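Local coordinates for protein ABC-type metal ion transport system, periplasmic component (Vibrio vulnificus, PDB 3K2D) that binds methionine, probably as the substrate-binding lipoprotein of an ABC-type importer, and activates Toll-like receptor 2, at residues Pro47-Ala50 / Leu51-Ser55; Ala24-Val27 / Ala28-Tyr32; Asn183-Pro186 / Glu187-Gly190; Gln212-Asn215 / Val216-Val220. The protein carries 4 engineered substitutions. One frame throughout, in Å; residues are numbered along the deposited sequence.

Interaction 1 (Pro47-Ala50 / Leu51-Ser55); sequences PNAA and LDDGS
The carboxylate of D53 lays one face over the backbone oxygen of A49, with OD2 the nearer of its two oxygens. Both partners are acceptors, and the pair is not a hydrogen bond. CG stands anti to the carbonyl carbon (chi1 -71°), which folds the carboxylate back along the last turn instead of sending it outward. The other flat group, the amide of N48, turns inward from the helix: its OD1 accepts from Q62 NE2 and N59 ND2, while the side chain packs against F61, L78 and Y76. Q62 lines the methionine pocket, so N48 is placed as a second-shell residue. Along the helix the backbone ladder runs, with D52 N reaching N48 O at 2.8 Å and D53 N reaching A49 O at 2.9 Å. Helix 47-53 then ends in a Schellman motif. A50 O accepts from S55 N at 2.8 Å and, weakly, from G54 N, which also bonds to L51 O at 3.1 Å. G54 takes positive phi (97°), which glycine adopts readily and where a side chain would crowd the carbonyl oxygen before it. Across this turn A50 CB meets S55 CB at 4.1 Å. L51 O receives R207 NH1, and the A50 methyl rests on F41 and I56.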
loop_
_atom_site.group_PDB
_atom_site.type_symbol
_atom_site.label_atom_id
_atom_site.label_comp_id
_atom_site.label_asym_id
_atom_site.label_seq_id
_atom_site.Cartn_x
_atom_site.Cartn_y
_atom_site.Cartn_z
ATOM N N PRO A 47 3.705 -1.200 11.404
ATOM C CA PRO A 47 4.972 -0.589 10.972
ATOM C C PRO A 47 5.363 0.762 11.589
ATOM O O PRO A 47 6.477 0.904 12.087
ATOM C CB PRO A 47 4.814 -0.519 9.463
ATOM C CG PRO A 47 3.990 -1.764 9.170
ATOM C CD PRO A 47 2.935 -1.692 10.246
ATOM N N ASN A 48 4.469 1.751 11.551
ATOM C CA ASN A 48 4.772 3.056 12.137
ATOM C C ASN A 48 4.912 2.957 13.648
ATOM O O ASN A 48 5.751 3.632 14.245
ATOM C CB ASN A 48 3.695 4.088 11.810
ATOM C CG ASN A 48 3.712 4.505 10.357
ATOM O OD1 ASN A 48 4.773 4.579 9.733
ATOM N ND2 ASN A 48 2.537 4.795 9.810
ATOM N N ALA A 49 4.088 2.123 14.275
ATOM C CA ALA A 49 4.162 1.960 15.719
ATOM C C ALA A 49 5.520 1.376 16.088
ATOM O O ALA A 49 6.122 1.776 17.078
ATOM C CB ALA A 49 3.041 1.048 16.213
ATOM N N ALA A 50 6.004 0.433 15.288
ATOM C CA ALA A 50 7.295 -0.181 15.569
ATOM C C ALA A 50 8.404 0.847 15.392
ATOM O O ALA A 50 9.333 0.932 16.206
ATOM C CB ALA A 50 7.536 -1.374 14.640
ATOM N N LEU A 51 8.292 1.626 14.321
ATOM C CA LEU A 51 9.272 2.649 14.013
ATOM C C LEU A 51 9.332 3.662 15.158
ATOM O O LEU A 51 10.404 3.951 15.699
ATOM C CB LEU A 51 8.898 3.340 12.698
ATOM C CG LEU A 51 9.782 4.509 12.246
ATOM C CD1 LEU A 51 11.240 4.107 12.307
ATOM C CD2 LEU A 51 9.398 4.936 10.831
ATOM N N ASP A 52 8.168 4.183 15.529
ATOM C CA ASP A 52 8.053 5.160 16.600
ATOM C C ASP A 52 8.557 4.619 17.940
ATOM O O ASP A 52 9.223 5.336 18.683
ATOM C CB ASP A 52 6.594 5.600 16.731
ATOM C CG ASP A 52 6.409 6.730 17.725
ATOM O OD1 ASP A 52 6.914 7.842 17.466
ATOM O OD2 ASP A 52 5.758 6.502 18.764
ATOM N N ASP A 53 8.244 3.359 18.241
ATOM C CA ASP A 53 8.672 2.733 19.489
ATOM C C ASP A 53 10.167 2.448 19.539
ATOM O O ASP A 53 10.722 2.253 20.621
ATOM C CB ASP A 53 7.942 1.407 19.729
ATOM C CG ASP A 53 6.479 1.591 20.076
ATOM O OD1 ASP A 53 6.153 2.545 20.820
ATOM O OD2 ASP A 53 5.655 0.762 19.615
ATOM N N GLY A 54 10.816 2.401 18.380
ATOM C CA GLY A 54 12.238 2.115 18.348
ATOM C C GLY A 54 12.543 0.652 18.066
ATOM O O GLY A 54 13.678 0.212 18.213
ATOM N N SER A 55 11.538 -0.111 17.652
ATOM C CA SER A 55 11.730 -1.528 17.368
ATOM C C SER A 55 12.396 -1.728 16.018
ATOM O O SER A 55 13.015 -2.768 15.775
ATOM C CB SER A 55 10.388 -2.260 17.407
ATOM O OG SER A 55 9.756 -2.089 18.664
#

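Interaction 2 (Ala24-Val27 / Ala28-Tyr32); sequences AAKV and AKEKY
K26 O is approached by three donors. E30 N is straighter than K29 N: E30 N to K26 O is 3.3 Å at 158°, while K29 N reaches the same oxygen at a weaker angle, and a water spans from it to E30 OE2 with two weak bonds. All this belongs to the C-terminal part of helix 16-32, the crossover helix of the beta-alpha-beta unit between parallel strands 8-13 and 36-41. On the outer side a salt bridge joins residues one turn apart. K26 NZ lies 3.2 Å from E30 OE2 and meets that oxygen 39° out of the carboxylate plane; its bond to OE1 is weak. The stronger partner of NZ is E227 of helix 226-235; E30 is the one within this helix, and NZ thus bridges the two carboxylates. The lysine starts with CG anti to the backbone N (chi1 177°), runs extended, and bends only at its last torsion, which swings NZ round to the glutamate. V27 and K31 run side by side in the same direction: V27 CG1 touches K31 CD at 3.5 Å, so the aliphatic part of the lysine pads the valine. V27 itself is buried against A222 and T225. The backbone pair beneath them, K31 N to V27 O, is 3.0 Å. The Y32 ring carries K31 CB over the centre of one face, 3.7 Å above its plane.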
loop_
_atom_site.group_PDB
_atom_site.type_symbol
_atom_site.label_atom_id
_atom_site.label_comp_id
_atom_site.label_asym_id
_atom_site.label_seq_id
_atom_site.Cartn_x
_atom_site.Cartn_y
_atom_site.Cartn_z
ATOM N N ALA A 24 16.805 -4.734 -2.496
ATOM C CA ALA A 24 17.295 -3.449 -2.022
ATOM C C ALA A 24 18.367 -3.695 -0.960
ATOM O O ALA A 24 19.421 -3.053 -0.956
ATOM C CB ALA A 24 16.150 -2.647 -1.434
ATOM N N ALA A 25 18.094 -4.636 -0.060
ATOM C CA ALA A 25 19.037 -4.978 1.001
ATOM C C ALA A 25 20.302 -5.542 0.368
ATOM O O ALA A 25 21.410 -5.335 0.857
ATOM C CB ALA A 25 18.429 -6.007 1.927
ATOM N N LYS A 26 20.122 -6.270 -0.723
ATOM C CA LYS A 26 21.242 -6.851 -1.419
ATOM C C LYS A 26 22.095 -5.704 -1.975
ATOM O O LYS A 26 23.305 -5.643 -1.743
ATOM C CB LYS A 26 20.720 -7.756 -2.542
ATOM C CG LYS A 26 21.781 -8.397 -3.420
ATOM C CD LYS A 26 21.137 -9.119 -4.595
ATOM C CE LYS A 26 22.169 -9.582 -5.625
ATOM N NZ LYS A 26 22.837 -8.445 -6.338
ATOM N N VAL A 27 21.457 -4.787 -2.695
ATOM C CA VAL A 27 22.159 -3.653 -3.282
ATOM C C VAL A 27 22.814 -2.760 -2.227
ATOM O O VAL A 27 23.878 -2.181 -2.462
ATOM C CB VAL A 27 21.195 -2.814 -4.151
ATOM C CG1 VAL A 27 21.825 -1.475 -4.511
ATOM C CG2 VAL A 27 20.849 -3.596 -5.423
ATOM N N ALA A 28 22.177 -2.647 -1.068
ATOM C CA ALA A 28 22.726 -1.829 0.003
ATOM C C ALA A 28 24.058 -2.394 0.531
ATOM O O ALA A 28 24.946 -1.634 0.927
ATOM C CB ALA A 28 21.719 -1.708 1.133
ATOM N N LYS A 29 24.201 -3.719 0.533
ATOM C CA LYS A 29 25.436 -4.329 1.022
ATOM C C LYS A 29 26.592 -4.216 0.030
ATOM O O LYS A 29 27.737 -4.011 0.423
ATOM C CB LYS A 29 25.236 -5.811 1.363
ATOM C CG LYS A 29 26.485 -6.439 1.991
ATOM C CD LYS A 29 26.457 -7.968 1.992
ATOM C CE LYS A 29 25.356 -8.536 2.893
ATOM N NZ LYS A 29 25.309 -10.033 2.856
ATOM N N GLU A 30 26.293 -4.352 -1.253
ATOM C CA GLU A 30 27.322 -4.284 -2.277
ATOM C C GLU A 30 27.797 -2.860 -2.502
ATOM O O GLU A 30 28.990 -2.621 -2.654
ATOM C CB GLU A 30 26.786 -4.860 -3.589
ATOM C CG GLU A 30 25.949 -6.109 -3.387
ATOM C CD GLU A 30 25.521 -6.759 -4.688
ATOM O OE1 GLU A 30 25.085 -6.030 -5.616
ATOM O OE2 GLU A 30 25.610 -8.007 -4.771
ATOM N N LYS A 31 26.861 -1.917 -2.516
ATOM C CA LYS A 31 27.181 -0.513 -2.744
ATOM C C LYS A 31 27.621 0.286 -1.516
ATOM O O LYS A 31 28.551 1.086 -1.596
ATOM C CB LYS A 31 25.981 0.203 -3.370
ATOM C CG LYS A 31 25.720 -0.112 -4.826
ATOM C CD LYS A 31 24.487 0.644 -5.311
ATOM C CE LYS A 31 24.316 0.572 -6.828
ATOM N NZ LYS A 31 25.250 1.475 -7.563
ATOM N N TYR A 32 26.961 0.082 -0.382
ATOM C CA TYR A 32 27.300 0.859 0.807
ATOM C C TYR A 32 27.814 0.046 1.991
ATOM O O TYR A 32 28.150 0.611 3.038
ATOM C CB TYR A 32 26.074 1.678 1.226
ATOM C CG TYR A 32 25.392 2.336 0.048
ATOM C CD1 TYR A 32 26.055 3.302 -0.714
ATOM C CD2 TYR A 32 24.113 1.942 -0.354
ATOM C CE1 TYR A 32 25.468 3.853 -1.849
ATOM C CE2 TYR A 32 23.515 2.487 -1.491
ATOM C CZ TYR A 32 24.201 3.441 -2.234
ATOM O OH TYR A 32 23.631 3.974 -3.375
HETATM O O HOH W 1 25.223 -8.499 -1.678
#

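Interaction 3 (Asn183-Pro186 / Glu187-Gly190); sequences NLTP and EKDG
This is the N-terminal cap of the short helix 186-189, with T185 at the N-cap and P186 as the first helical residue. T185 OG1 accepts from K188 N at 2.9 Å. Its chi1 of 71° puts OG1 between the backbone N and the carbonyl carbon, pointing it at K188 N in the first turn. A return bond comes from the far side of the turn: D189 OD2 takes T185 N at 3.0 Å and 163°, using the anti lone pair, the one facing away from OD1. T185 is thus held by its side chain and by its amide, and its carbonyl oxygen adds a third hold by accepting D189 N at 2.8 Å. G190 N closes the turn on P186 O at 2.9 Å. L184 crosses D189 at about a right angle, its CD2 3.6 Å from D189 CG, and both side chains, like P186, touch Y92 of strand 90-92. Just before, N183 has positive phi and closes the preceding helix with a Schellman motif. P186 has no N-H to offer. The amides of K188 and T185 are satisfied locally, by T185 OG1 and D189 OD2, and the carboxylate of D189 may be mildly favoured by sitting beside one of them.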
loop_
_atom_site.group_PDB
_atom_site.type_symbol
_atom_site.label_atom_id
_atom_site.label_comp_id
_atom_site.label_asym_id
_atom_site.label_seq_id
_atom_site.Cartn_x
_atom_site.Cartn_y
_atom_site.Cartn_z
ATOM N N ASN A 183 -1.856 -14.130 -6.290
ATOM C CA ASN A 183 -1.443 -14.075 -7.681
ATOM C C ASN A 183 -2.271 -13.217 -8.629
ATOM O O ASN A 183 -2.515 -13.607 -9.765
ATOM C CB ASN A 183 -1.347 -15.508 -8.210
ATOM C CG ASN A 183 -0.512 -15.612 -9.476
ATOM O OD1 ASN A 183 0.640 -15.172 -9.516
ATOM N ND2 ASN A 183 -1.090 -16.209 -10.521
ATOM N N LEU A 184 -2.682 -12.039 -8.176
ATOM C CA LEU A 184 -3.463 -11.139 -9.019
ATOM C C LEU A 184 -2.702 -9.844 -9.286
ATOM O O LEU A 184 -2.047 -9.308 -8.391
ATOM C CB LEU A 184 -4.784 -10.796 -8.341
ATOM C CG LEU A 184 -5.741 -11.938 -8.014
ATOM C CD1 LEU A 184 -6.935 -11.349 -7.307
ATOM C CD2 LEU A 184 -6.178 -12.666 -9.282
ATOM N N THR A 185 -2.797 -9.333 -10.509
ATOM C CA THR A 185 -2.126 -8.084 -10.855
ATOM C C THR A 185 -3.127 -7.134 -11.488
ATOM O O THR A 185 -4.105 -7.566 -12.095
ATOM C CB THR A 185 -1.011 -8.278 -11.898
ATOM O OG1 THR A 185 -1.606 -8.587 -13.165
ATOM C CG2 THR A 185 -0.078 -9.392 -11.496
ATOM N N PRO A 186 -2.899 -5.821 -11.351
ATOM C CA PRO A 186 -3.846 -4.890 -11.963
ATOM C C PRO A 186 -3.905 -5.120 -13.468
ATOM O O PRO A 186 -4.973 -5.305 -14.032
ATOM C CB PRO A 186 -3.262 -3.526 -11.605
ATOM C CG PRO A 186 -2.691 -3.770 -10.248
ATOM C CD PRO A 186 -1.988 -5.116 -10.432
ATOM N N GLU A 187 -2.745 -5.130 -14.112
ATOM C CA GLU A 187 -2.679 -5.317 -15.557
ATOM C C GLU A 187 -3.316 -6.595 -16.098
ATOM O O GLU A 187 -3.925 -6.583 -17.166
ATOM C CB GLU A 187 -1.227 -5.252 -16.034
ATOM C CG GLU A 187 -0.737 -3.853 -16.386
ATOM C CD GLU A 187 -1.411 -3.279 -17.628
ATOM O OE1 GLU A 187 -1.027 -2.162 -18.044
ATOM O OE2 GLU A 187 -2.320 -3.941 -18.186
ATOM N N LYS A 188 -3.184 -7.694 -15.374
ATOM C CA LYS A 188 -3.732 -8.951 -15.854
ATOM C C LYS A 188 -5.160 -9.262 -15.400
ATOM O O LYS A 188 -5.995 -9.675 -16.206
ATOM C CB LYS A 188 -2.792 -10.088 -15.450
ATOM C CG LYS A 188 -3.165 -11.452 -15.994
ATOM C CD LYS A 188 -2.092 -12.481 -15.640
ATOM C CE LYS A 188 -2.508 -13.890 -16.056
ATOM N NZ LYS A 188 -1.437 -14.895 -15.785
ATOM N N ASP A 189 -5.447 -9.029 -14.120
ATOM C CA ASP A 189 -6.754 -9.340 -13.554
ATOM C C ASP A 189 -7.686 -8.192 -13.180
ATOM O O ASP A 189 -8.860 -8.420 -12.911
ATOM C CB ASP A 189 -6.539 -10.213 -12.330
ATOM C CG ASP A 189 -5.572 -11.329 -12.599
ATOM O OD1 ASP A 189 -5.992 -12.324 -13.227
ATOM O OD2 ASP A 189 -4.389 -11.203 -12.208
ATOM N N GLY A 190 -7.181 -6.968 -13.159
ATOM C CA GLY A 190 -8.018 -5.847 -12.776
ATOM C C GLY A 190 -9.225 -5.568 -13.650
ATOM O O GLY A 190 -9.126 -5.574 -14.875
#

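Interaction 4 (Gln212-Asn215 / Val216-Val220); sequences QNEN and VQNFV
Backbone bonds come first: Q217 N reaches N213 O at 3.1 Å. The following rungs are N218 N to E214 O and F219 N to N215 O, the latter at 3.2 Å. Among the polar side chains, E214 and N218 stand one turn apart, with E214 OE1 in contact with N218 ND2 at 3.6 Å and their carboxylate and amide planes turned 76° against each other. These residues begin helix 214-223, and N213 sits at the N-cap position without a capping bond from its side chain; its OD1 instead takes a weak bond from Q212 NE2, which also bonds to D209 O. Q217 does more at this end. With its CG anti to the carbonyl carbon (chi1 -63°), that atom lies beside the backbone N and comes 3.5 Å from N213 O; the bend at chi2 then turns the amide so that NE2 reaches V211 O just ahead of the helix. Nonpolar packing comes from V216 and F219. V216 lies on A206, A81 and M58, in strands 202-207, 78-83 and 58-63. F219, with CG anti to the backbone N (chi1 -179°), lays its ring on I204, M58 and, in helix 16-32, A24.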
loop_
_atom_site.group_PDB
_atom_site.type_symbol
_atom_site.label_atom_id
_atom_site.label_comp_id
_atom_site.label_asym_id
_atom_site.label_seq_id
_atom_site.Cartn_x
_atom_site.Cartn_y
_atom_site.Cartn_z
ATOM N N GLN A 212 18.195 11.875 9.166
ATOM C CA GLN A 212 19.427 12.429 8.614
ATOM C C GLN A 212 20.565 11.418 8.452
ATOM O O GLN A 212 21.428 11.596 7.602
ATOM C CB GLN A 212 19.918 13.623 9.457
ATOM C CG GLN A 212 20.487 13.303 10.848
ATOM C CD GLN A 212 19.441 12.776 11.827
ATOM O OE1 GLN A 212 18.299 13.223 11.830
ATOM N NE2 GLN A 212 19.839 11.834 12.676
ATOM N N ASN A 213 20.563 10.358 9.256
ATOM C CA ASN A 213 21.611 9.329 9.203
ATOM C C ASN A 213 21.806 8.663 7.839
ATOM O O ASN A 213 20.841 8.427 7.107
ATOM C CB ASN A 213 21.328 8.248 10.244
ATOM C CG ASN A 213 21.321 8.790 11.651
ATOM O OD1 ASN A 213 22.050 9.729 11.964
ATOM N ND2 ASN A 213 20.509 8.188 12.519
ATOM N N GLU A 214 23.059 8.348 7.508
ATOM C CA GLU A 214 23.368 7.707 6.229
ATOM C C GLU A 214 22.748 6.321 6.085
ATOM O O GLU A 214 22.511 5.859 4.974
ATOM C CB GLU A 214 24.884 7.629 6.003
ATOM C CG GLU A 214 25.477 8.919 5.435
ATOM C CD GLU A 214 26.809 8.704 4.703
ATOM O OE1 GLU A 214 26.809 8.009 3.660
ATOM O OE2 GLU A 214 27.856 9.228 5.170
ATOM N N ASN A 215 22.472 5.671 7.210
ATOM C CA ASN A 215 21.868 4.342 7.205
ATOM C C ASN A 215 20.528 4.429 6.495
ATOM O O ASN A 215 20.231 3.643 5.599
ATOM C CB ASN A 215 21.670 3.853 8.643
ATOM C CG ASN A 215 22.913 4.059 9.495
ATOM O OD1 ASN A 215 24.006 3.589 9.147
ATOM N ND2 ASN A 215 22.758 4.775 10.613
ATOM N N VAL A 216 19.720 5.397 6.906
ATOM C CA VAL A 216 18.424 5.604 6.295
ATOM C C VAL A 216 18.614 6.067 4.859
ATOM O O VAL A 216 18.108 5.439 3.929
ATOM C CB VAL A 216 17.611 6.649 7.068
ATOM C CG1 VAL A 216 16.270 6.879 6.385
ATOM C CG2 VAL A 216 17.406 6.169 8.503
ATOM N N GLN A 217 19.357 7.155 4.675
ATOM C CA GLN A 217 19.594 7.677 3.339
ATOM C C GLN A 217 20.137 6.619 2.369
ATOM O O GLN A 217 19.684 6.536 1.226
ATOM C CB GLN A 217 20.572 8.858 3.375
ATOM C CG GLN A 217 20.124 10.096 4.128
ATOM C CD GLN A 217 18.823 10.676 3.609
ATOM O OE1 GLN A 217 18.656 10.890 2.405
ATOM N NE2 GLN A 217 17.891 10.947 4.526
ATOM N N ASN A 218 21.107 5.814 2.799
ATOM C CA ASN A 218 21.675 4.813 1.891
ATOM C C ASN A 218 20.689 3.743 1.471
ATOM O O ASN A 218 20.688 3.325 0.326
ATOM C CB ASN A 218 22.925 4.151 2.491
ATOM C CG ASN A 218 24.129 5.075 2.487
ATOM O OD1 ASN A 218 24.217 5.983 1.665
ATOM N ND2 ASN A 218 25.067 4.836 3.392
ATOM N N PHE A 219 19.851 3.291 2.394
ATOM C CA PHE A 219 18.871 2.277 2.044
ATOM C C PHE A 219 17.917 2.842 0.989
ATOM O O PHE A 219 17.534 2.139 0.056
ATOM C CB PHE A 219 18.080 1.833 3.273
ATOM C CG PHE A 219 17.080 0.767 2.972
ATOM C CD1 PHE A 219 17.489 -0.534 2.731
ATOM C CD2 PHE A 219 15.733 1.078 2.840
ATOM C CE1 PHE A 219 16.567 -1.504 2.358
ATOM C CE2 PHE A 219 14.813 0.116 2.468
ATOM C CZ PHE A 219 15.228 -1.174 2.226
ATOM N N VAL A 220 17.543 4.114 1.146
ATOM C CA VAL A 220 16.651 4.800 0.208
ATOM C C VAL A 220 17.256 4.779 -1.185
ATOM O O VAL A 220 16.565 4.524 -2.166
ATOM C CB VAL A 220 16.426 6.291 0.602
ATOM C CG1 VAL A 220 15.698 7.027 -0.507
ATOM C CG2 VAL A 220 15.630 6.386 1.874
#

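Overall arrangement
Along the chain the order is interaction 2, interaction 1, interaction 3, interaction 4. Three of them surround one mixed sheet of strands 36-41, 8-13, 58-63, 202-207 and 78-83. Interactions 2 and 4 are neighbours, with centres 12 Å apart and direct packing of Y32 CE2 on N218 O at 3.5 Å, which joins helices 16-32 and 214-223. Interaction 1 lies about 17 Å from interaction 4, centre to centre. Interaction 3 stands against the second sheet, with its centre at least 30 Å from the others. Such a two-lobed layout fits a periplasmic binding protein, with methionine bound between the lobes.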